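Probable ss-1,3-N-acetylglucosaminyltransferase (Staphylococcus aureus, PDB 6H4F) is a probable glycosyltransferase of family 2, a GT-A-type enzyme, captured here with the ligand FQ8. Local coordinates at residues Y170-L175 with E198-T203; P93-L98 with I188-F193. All blocks are in the same frame, centred on the assembly; numbering follows the deposited sequence.

In the fold
The centre of interaction 1, which lines the site where FQ8 is bound, is about 2 Å from the centre of the chain; interaction 2 stands behind it, with the two centres about 13 Å apart. Their segments alternate along the sequence, so that 188-193, which packs on 93-98, leads shortly into helix 198-207, which packs on 170-175. The two contacts meet directly: the stacked rings of Phe202 and Phe190 bring Phe202 CG to 3.5 Å from Phe190 CE1, and Val174 packs on both Phe190 and Arg94. The side chain of Arg94 is about 7 Å from FQ8 at the nearest atoms, so interaction 2 forms a second layer behind the ligand.

Interaction 1: residues Y170-L175 with E198-T203; sequences YALSVL and EDQLFT. With FQ8 ([(2~{R},3~{S},4~{S})-2,3,4,5-tetrakis(oxidanyl)pentyl] [(2~{R},3~{R},4~{S})-2,3,4-tris(oxidanyl)-5-[oxidanyl-[(2~{R},3~{S},4~{S})-2,3,4-tris(oxidanyl)-5-phosphonooxy-pentoxy]phosphoryl]oxy-pentyl] hydrogen phosphate), chain M.
Asp199, in the first turn of helix 198-207, reaches both the loop 170-175 and FQ8. Its CB faces Val174 CG1 across 4.2 Å. With CG set between the backbone N and the carbonyl carbon (chi1 61°), the carboxylate is turned onto the ligand: OD1 accepts from FQ8 OAK at 3.0 Å and takes a weak bond from Gln200 N, and OD2 accepts a very short bond from FQ8 OAF. A water also donates to Asp199 OD2, at 2.7 Å, and accepts from Val174 N, tying carboxylate to loop.

Gln200 NE2 gives a second grip on the same hydroxyl, 3.1 Å from FQ8 OAK, while its OE1 is held by Tyr274 OH. On the loop side, Leu172 N points almost straight at FQ8 OAP, over 2.7 Å at 174°, and Tyr170 OH donates to FQ8 OAA, with FQ8 OAL over one face of the Tyr170 ring.

Away from the ligand, Thr203 OG1 lies 2.9 Å from Leu172 O, and its single proton may go there or to Asp199 O. Thr203 CG2 meets Leu172 CD2 at 3.8 Å, and Val174 CG1 touches both Thr203 OG1 and, obliquely, the Phe202 ring at CD1. Ser173 OG accepts from Leu175 N in an ST turn.

The loop leads into strand 177-179. Helix 198-207 packs on the loop, with helix 91-100 touching Val174 and Asp199, helix 264-281 touching Tyr170 and Gln200, and helix 242-256 against Gln200 and Leu201.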
loop_
_atom_site.group_PDB
_atom_site.type_symbol
_atom_site.label_atom_id
_atom_site.label_comp_id
_atom_site.label_asym_id
_atom_site.label_seq_id
_atom_site.Cartn_x
_atom_site.Cartn_y
_atom_site.Cartn_z
ATOM N N TYR A 170 -22.383 -11.310 -14.950
ATOM C CA TYR A 170 -21.146 -11.678 -15.601
ATOM C C TYR A 170 -21.384 -12.182 -17.043
ATOM O O TYR A 170 -20.445 -12.647 -17.703
ATOM C CB TYR A 170 -20.404 -12.718 -14.777
ATOM C CG TYR A 170 -19.881 -12.182 -13.466
ATOM C CD1 TYR A 170 -18.764 -11.393 -13.442
ATOM C CD2 TYR A 170 -20.484 -12.480 -12.252
ATOM C CE1 TYR A 170 -18.241 -10.896 -12.259
ATOM C CE2 TYR A 170 -19.995 -11.990 -11.056
ATOM C CZ TYR A 170 -18.862 -11.194 -11.056
ATOM O OH TYR A 170 -18.337 -10.705 -9.888
ATOM N N ALA A 171 -22.609 -12.059 -17.563
ATOM C CA ALA A 171 -22.910 -12.495 -18.944
ATOM C C ALA A 171 -23.911 -11.519 -19.566
ATOM O O ALA A 171 -25.088 -11.869 -19.776
ATOM C CB ALA A 171 -23.458 -13.896 -18.931
ATOM N N LEU A 172 -23.454 -10.286 -19.807
ATOM C CA LEU A 172 -24.332 -9.184 -20.173
ATOM C C LEU A 172 -24.293 -8.863 -21.679
ATOM O O LEU A 172 -24.859 -7.848 -22.083
ATOM C CB LEU A 172 -23.913 -7.962 -19.352
ATOM C CG LEU A 172 -24.288 -7.997 -17.879
ATOM C CD1 LEU A 172 -23.788 -6.756 -17.175
ATOM C CD2 LEU A 172 -25.785 -8.129 -17.671
ATOM N N SER A 173 -23.678 -9.719 -22.508
ATOM C CA SER A 173 -23.791 -9.558 -23.983
ATOM C C SER A 173 -25.272 -9.621 -24.380
ATOM O O SER A 173 -26.111 -10.130 -23.612
ATOM C CB SER A 173 -22.998 -10.603 -24.729
ATOM O OG SER A 173 -23.752 -11.813 -24.875
ATOM N N VAL A 174 -25.596 -9.149 -25.583
ATOM C CA VAL A 174 -26.960 -9.294 -26.112
ATOM C C VAL A 174 -27.069 -10.531 -27.012
ATOM O O VAL A 174 -28.050 -10.674 -27.731
ATOM C CB VAL A 174 -27.441 -8.029 -26.829
ATOM C CG1 VAL A 174 -27.574 -6.875 -25.864
ATOM C CG2 VAL A 174 -26.557 -7.650 -27.989
ATOM N N LEU A 175 -26.107 -11.450 -26.921
ATOM C CA LEU A 175 -26.108 -12.673 -27.742
ATOM C C LEU A 175 -27.006 -13.716 -27.068
ATOM O O LEU A 175 -26.559 -14.764 -26.574
ATOM C CB LEU A 175 -24.657 -13.136 -27.932
ATOM C CG LEU A 175 -23.702 -12.033 -28.386
ATOM C CD1 LEU A 175 -22.256 -12.529 -28.462
ATOM C CD2 LEU A 175 -24.148 -11.435 -29.725
ATOM N N GLU A 198 -22.479 -0.546 -24.380
ATOM C CA GLU A 198 -23.859 -0.213 -24.731
ATOM C C GLU A 198 -24.701 -1.492 -24.763
ATOM O O GLU A 198 -25.913 -1.449 -24.529
ATOM C CB GLU A 198 -23.944 0.514 -26.073
ATOM C CG GLU A 198 -23.278 1.879 -26.094
ATOM C CD GLU A 198 -23.947 2.995 -25.299
ATOM O OE1 GLU A 198 -23.484 4.151 -25.414
ATOM O OE2 GLU A 198 -24.929 2.725 -24.572
ATOM N N ASP A 199 -24.054 -2.621 -25.040
ATOM C CA ASP A 199 -24.710 -3.909 -25.014
ATOM C C ASP A 199 -25.037 -4.280 -23.560
ATOM O O ASP A 199 -26.132 -4.752 -23.288
ATOM C CB ASP A 199 -23.870 -4.965 -25.736
ATOM C CG ASP A 199 -22.493 -5.194 -25.136
ATOM O OD1 ASP A 199 -21.924 -4.233 -24.541
ATOM O OD2 ASP A 199 -21.999 -6.341 -25.260
ATOM N N GLN A 200 -24.103 -4.045 -22.631
ATOM C CA GLN A 200 -24.368 -4.279 -21.210
ATOM C C GLN A 200 -25.588 -3.460 -20.769
ATOM O O GLN A 200 -26.465 -3.965 -20.058
ATOM C CB GLN A 200 -23.191 -3.893 -20.320
ATOM C CG GLN A 200 -21.962 -4.773 -20.468
ATOM C CD GLN A 200 -20.878 -4.320 -19.515
ATOM O OE1 GLN A 200 -21.087 -4.189 -18.307
ATOM N NE2 GLN A 200 -19.710 -4.011 -20.067
ATOM N N LEU A 201 -25.645 -2.195 -21.192
ATOM C CA LEU A 201 -26.705 -1.316 -20.748
ATOM C C LEU A 201 -28.046 -1.853 -21.249
ATOM O O LEU A 201 -29.050 -1.834 -20.519
ATOM C CB LEU A 201 -26.459 0.112 -21.238
ATOM C CG LEU A 201 -27.609 1.086 -21.014
ATOM C CD1 LEU A 201 -27.980 1.186 -19.536
ATOM C CD2 LEU A 201 -27.265 2.463 -21.561
ATOM N N PHE A 202 -28.071 -2.335 -22.497
ATOM C CA PHE A 202 -29.286 -2.890 -23.065
ATOM C C PHE A 202 -29.766 -4.077 -22.230
ATOM O O PHE A 202 -30.931 -4.163 -21.884
ATOM C CB PHE A 202 -29.066 -3.310 -24.516
ATOM C CG PHE A 202 -30.318 -3.767 -25.219
ATOM C CD1 PHE A 202 -30.755 -5.074 -25.125
ATOM C CD2 PHE A 202 -31.074 -2.868 -25.954
ATOM C CE1 PHE A 202 -31.916 -5.483 -25.771
ATOM C CE2 PHE A 202 -32.225 -3.284 -26.607
ATOM C CZ PHE A 202 -32.642 -4.593 -26.525
ATOM N N THR A 203 -28.858 -5.009 -21.936
ATOM C CA THR A 203 -29.203 -6.223 -21.206
ATOM C C THR A 203 -29.660 -5.862 -19.783
ATOM O O THR A 203 -30.606 -6.458 -19.260
ATOM C CB THR A 203 -28.033 -7.205 -21.205
ATOM O OG1 THR A 203 -27.708 -7.491 -22.572
ATOM C CG2 THR A 203 -28.360 -8.482 -20.477
HETATM O OAN FQ8 M . -18.440 -13.895 -5.992
HETATM P PBL FQ8 M . -17.885 -12.926 -7.146
HETATM O OAO FQ8 M . -16.899 -11.915 -6.390
HETATM O OAA FQ8 M . -18.981 -12.215 -7.831
HETATM O OAX FQ8 M . -16.968 -13.830 -8.095
HETATM C CAS FQ8 M . -16.984 -13.696 -9.515
HETATM C CBE FQ8 M . -16.382 -14.960 -10.134
HETATM O OAG FQ8 M . -15.083 -15.196 -9.592
HETATM C CBJ FQ8 M . -16.298 -14.826 -11.659
HETATM O OAL FQ8 M . -15.980 -13.489 -12.048
HETATM C CBF FQ8 M . -17.651 -15.206 -12.239
HETATM O OAH FQ8 M . -17.859 -16.596 -12.003
HETATM C CAU FQ8 M . -17.683 -14.903 -13.742
HETATM O OAZ FQ8 M . -16.538 -15.464 -14.386
HETATM P PBN FQ8 M . -16.668 -16.086 -15.869
HETATM O OAQ FQ8 M . -18.013 -16.957 -15.842
HETATM O OAC FQ8 M . -15.492 -16.909 -16.220
HETATM O OBB FQ8 M . -16.934 -14.871 -16.876
HETATM C CAW FQ8 M . -15.972 -13.822 -17.002
HETATM C CBH FQ8 M . -16.589 -12.592 -17.676
HETATM O OAJ FQ8 M . -17.974 -12.493 -17.346
HETATM C CBK FQ8 M . -16.421 -12.695 -19.195
HETATM O OAM FQ8 M . -15.115 -13.188 -19.494
HETATM C CBG FQ8 M . -16.597 -11.317 -19.837
HETATM O OAI FQ8 M . -15.673 -10.400 -19.260
HETATM C CAV FQ8 M . -18.020 -10.818 -19.600
HETATM O OBA FQ8 M . -18.472 -10.086 -20.737
HETATM P PBM FQ8 M . -20.038 -10.076 -21.098
HETATM O OAP FQ8 M . -20.777 -9.674 -19.728
HETATM O OAB FQ8 M . -20.483 -11.393 -21.606
HETATM O OAY FQ8 M . -20.291 -8.871 -22.124
HETATM C CAT FQ8 M . -19.436 -7.727 -22.144
HETATM C CBD FQ8 M . -19.012 -7.423 -23.585
HETATM O OAF FQ8 M . -20.085 -7.716 -24.486
HETATM C CBI FQ8 M . -18.631 -5.942 -23.712
HETATM O OAK FQ8 M . -19.515 -5.142 -22.924
HETATM C CBC FQ8 M . -17.188 -5.721 -23.247
HETATM O OAE FQ8 M . -16.811 -6.732 -22.308
HETATM C CAR FQ8 M . -16.255 -5.774 -24.458
HETATM O OAD FQ8 M . -15.138 -4.910 -24.239
HETATM O O HOH W 1 -23.186 -8.044 -27.061
#

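Interaction 2: residues P93-L98 with I188-F193; sequences PRNTGL and IKFKTF
Asn95, on helix 91-100, uses both ends of its amide to hold the backbone of a single residue, Phe190. The oxygen OD1 accepts from Phe190 N at 2.9 Å; the donor lies in the carbonyl plane, on a lone pair, although the N-H is bent to 144°. The nitrogen ND2 donates to Phe190 O, also over 2.9 Å but nearly straight at 172°, with the acceptor lying in the amide plane. CG of Asn95 sits anti to its own carbonyl carbon, which carries the amide off the helix toward the irregular chain 188-193. The amide thus pairs with the peptide N-H and C=O of one residue much as the facing residue of an antiparallel hydrogen-bonded pair would. Asn95 OD1 also meets the Phe190 ring at its edge, 3.5 Å from CD2.

The CH-pi contact is made by Arg94. Its extended chain passes over one face of the Phe190 ring, with CD 4.0 Å from the centroid and offset toward the rim, and CB closes on Phe190 CE2 at 3.6 Å. Beyond CD the guanidinium plane is inclined by 30° to the ring, and NH2 forms a salt bridge with Asp110, in an Asp-Ser-Asp sequence that matches the DXD motif of GT-A enzymes.

Apolar packing is sparser: Leu98 CD1 approaches Phe190 CE2 obliquely at 4.2 Å. The same methyl makes a van der Waals contact with a backbone oxygen, Ile188 O, at 4.1 Å. Beyond this contact, the ring that stacks on Phe202 also meets Phe108 edge-to-face.

Polar and apolar forces divide the work: the amide fixes the backbone of Phe190 where a loop lacks a strand partner, and the aliphatic part of Arg94 packs on the ring while its charge is paired with Asp110.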
loop_
_atom_site.group_PDB
_atom_site.type_symbol
_atom_site.label_atom_id
_atom_site.label_comp_id
_atom_site.label_asym_id
_atom_site.label_seq_id
_atom_site.Cartn_x
_atom_site.Cartn_y
_atom_site.Cartn_z
ATOM N N PRO A 93 -27.317 -0.243 -36.275
ATOM C CA PRO A 93 -27.862 -1.388 -37.004
ATOM C C PRO A 93 -28.753 -2.308 -36.157
ATOM O O PRO A 93 -29.745 -2.805 -36.657
ATOM C CB PRO A 93 -26.630 -2.123 -37.549
ATOM C CG PRO A 93 -25.433 -1.512 -36.873
ATOM C CD PRO A 93 -25.852 -0.161 -36.355
ATOM N N ARG A 94 -28.411 -2.519 -34.885
ATOM C CA ARG A 94 -29.262 -3.336 -33.995
ATOM C C ARG A 94 -30.622 -2.661 -33.777
ATOM O O ARG A 94 -31.646 -3.328 -33.800
ATOM C CB ARG A 94 -28.560 -3.620 -32.670
ATOM C CG ARG A 94 -27.498 -4.708 -32.771
ATOM C CD ARG A 94 -26.686 -4.758 -31.492
ATOM N NE ARG A 94 -25.756 -5.880 -31.447
ATOM C CZ ARG A 94 -24.722 -5.962 -30.620
ATOM N NH1 ARG A 94 -24.434 -4.942 -29.817
ATOM N NH2 ARG A 94 -24.000 -7.076 -30.590
ATOM N N ASN A 95 -30.633 -1.342 -33.582
ATOM C CA ASN A 95 -31.893 -0.577 -33.443
ATOM C C ASN A 95 -32.721 -0.688 -34.723
ATOM O O ASN A 95 -33.942 -0.845 -34.656
ATOM C CB ASN A 95 -31.641 0.887 -33.089
ATOM C CG ASN A 95 -31.244 1.075 -31.638
ATOM O OD1 ASN A 95 -31.617 0.272 -30.786
ATOM N ND2 ASN A 95 -30.493 2.122 -31.355
ATOM N N THR A 96 -32.054 -0.606 -35.881
ATOM C CA THR A 96 -32.729 -0.753 -37.171
ATOM C C THR A 96 -33.430 -2.116 -37.227
ATOM O O THR A 96 -34.610 -2.214 -37.571
ATOM C CB THR A 96 -31.745 -0.595 -38.329
ATOM O OG1 THR A 96 -31.081 0.662 -38.192
ATOM C CG2 THR A 96 -32.417 -0.678 -39.682
ATOM N N GLY A 97 -32.688 -3.171 -36.872
ATOM C CA GLY A 97 -33.221 -4.529 -36.804
ATOM C C GLY A 97 -34.436 -4.653 -35.896
ATOM O O GLY A 97 -35.393 -5.344 -36.232
ATOM N N LEU A 98 -34.394 -3.995 -34.727
ATOM C CA LEU A 98 -35.513 -4.059 -33.765
ATOM C C LEU A 98 -36.781 -3.445 -34.364
ATOM O O LEU A 98 -37.874 -3.984 -34.170
ATOM C CB LEU A 98 -35.139 -3.316 -32.481
ATOM C CG LEU A 98 -34.307 -4.117 -31.481
ATOM C CD1 LEU A 98 -33.937 -3.237 -30.311
ATOM C CD2 LEU A 98 -35.045 -5.343 -31.011
ATOM N N ILE A 188 -37.009 -0.001 -25.059
ATOM C CA ILE A 188 -35.592 -0.266 -24.850
ATOM C C ILE A 188 -34.886 -0.223 -26.211
ATOM O O ILE A 188 -35.183 -0.997 -27.098
ATOM C CB ILE A 188 -35.376 -1.619 -24.144
ATOM C CG1 ILE A 188 -36.230 -1.753 -22.882
ATOM C CG2 ILE A 188 -33.894 -1.844 -23.872
ATOM C CD1 ILE A 188 -36.069 -3.079 -22.171
ATOM N N LYS A 189 -33.942 0.699 -26.341
ATOM C CA LYS A 189 -33.162 0.938 -27.534
ATOM C C LYS A 189 -31.686 0.915 -27.127
ATOM O O LYS A 189 -31.348 1.334 -26.015
ATOM C CB LYS A 189 -33.506 2.300 -28.150
ATOM C CG LYS A 189 -34.902 2.404 -28.771
ATOM C CD LYS A 189 -35.432 3.809 -29.056
ATOM C CE LYS A 189 -34.585 4.651 -29.996
ATOM N NZ LYS A 189 -34.226 3.933 -31.246
ATOM N N PHE A 190 -30.821 0.462 -28.036
ATOM C CA PHE A 190 -29.404 0.612 -27.854
ATOM C C PHE A 190 -29.066 2.104 -27.905
ATOM O O PHE A 190 -29.581 2.836 -28.747
ATOM C CB PHE A 190 -28.619 -0.166 -28.917
ATOM C CG PHE A 190 -28.755 -1.657 -28.775
ATOM C CD1 PHE A 190 -27.902 -2.385 -27.959
ATOM C CD2 PHE A 190 -29.742 -2.333 -29.472
ATOM C CE1 PHE A 190 -28.049 -3.752 -27.836
ATOM C CE2 PHE A 190 -29.862 -3.709 -29.358
ATOM C CZ PHE A 190 -29.027 -4.412 -28.537
ATOM N N LYS A 191 -28.195 2.533 -26.995
ATOM C CA LYS A 191 -27.714 3.907 -26.981
ATOM C C LYS A 191 -26.404 3.949 -27.781
ATOM O O LYS A 191 -25.730 2.941 -27.990
ATOM C CB LYS A 191 -27.526 4.435 -25.552
ATOM C CG LYS A 191 -28.692 4.269 -24.584
ATOM C CD LYS A 191 -29.962 5.025 -24.934
ATOM C CE LYS A 191 -31.089 4.735 -23.959
ATOM N N THR A 192 -26.039 5.158 -28.214
ATOM C CA THR A 192 -24.913 5.378 -29.139
ATOM C C THR A 192 -23.876 6.364 -28.559
ATOM O O THR A 192 -22.981 6.775 -29.271
ATOM C CB THR A 192 -25.446 5.893 -30.480
ATOM O OG1 THR A 192 -26.061 7.150 -30.232
ATOM C CG2 THR A 192 -26.491 4.996 -31.105
ATOM N N PHE A 193 -23.983 6.717 -27.269
ATOM C CA PHE A 193 -23.107 7.700 -26.618
ATOM C C PHE A 193 -21.649 7.213 -26.636
ATOM O O PHE A 193 -20.749 7.996 -26.934
ATOM C CB PHE A 193 -23.568 7.985 -25.180
#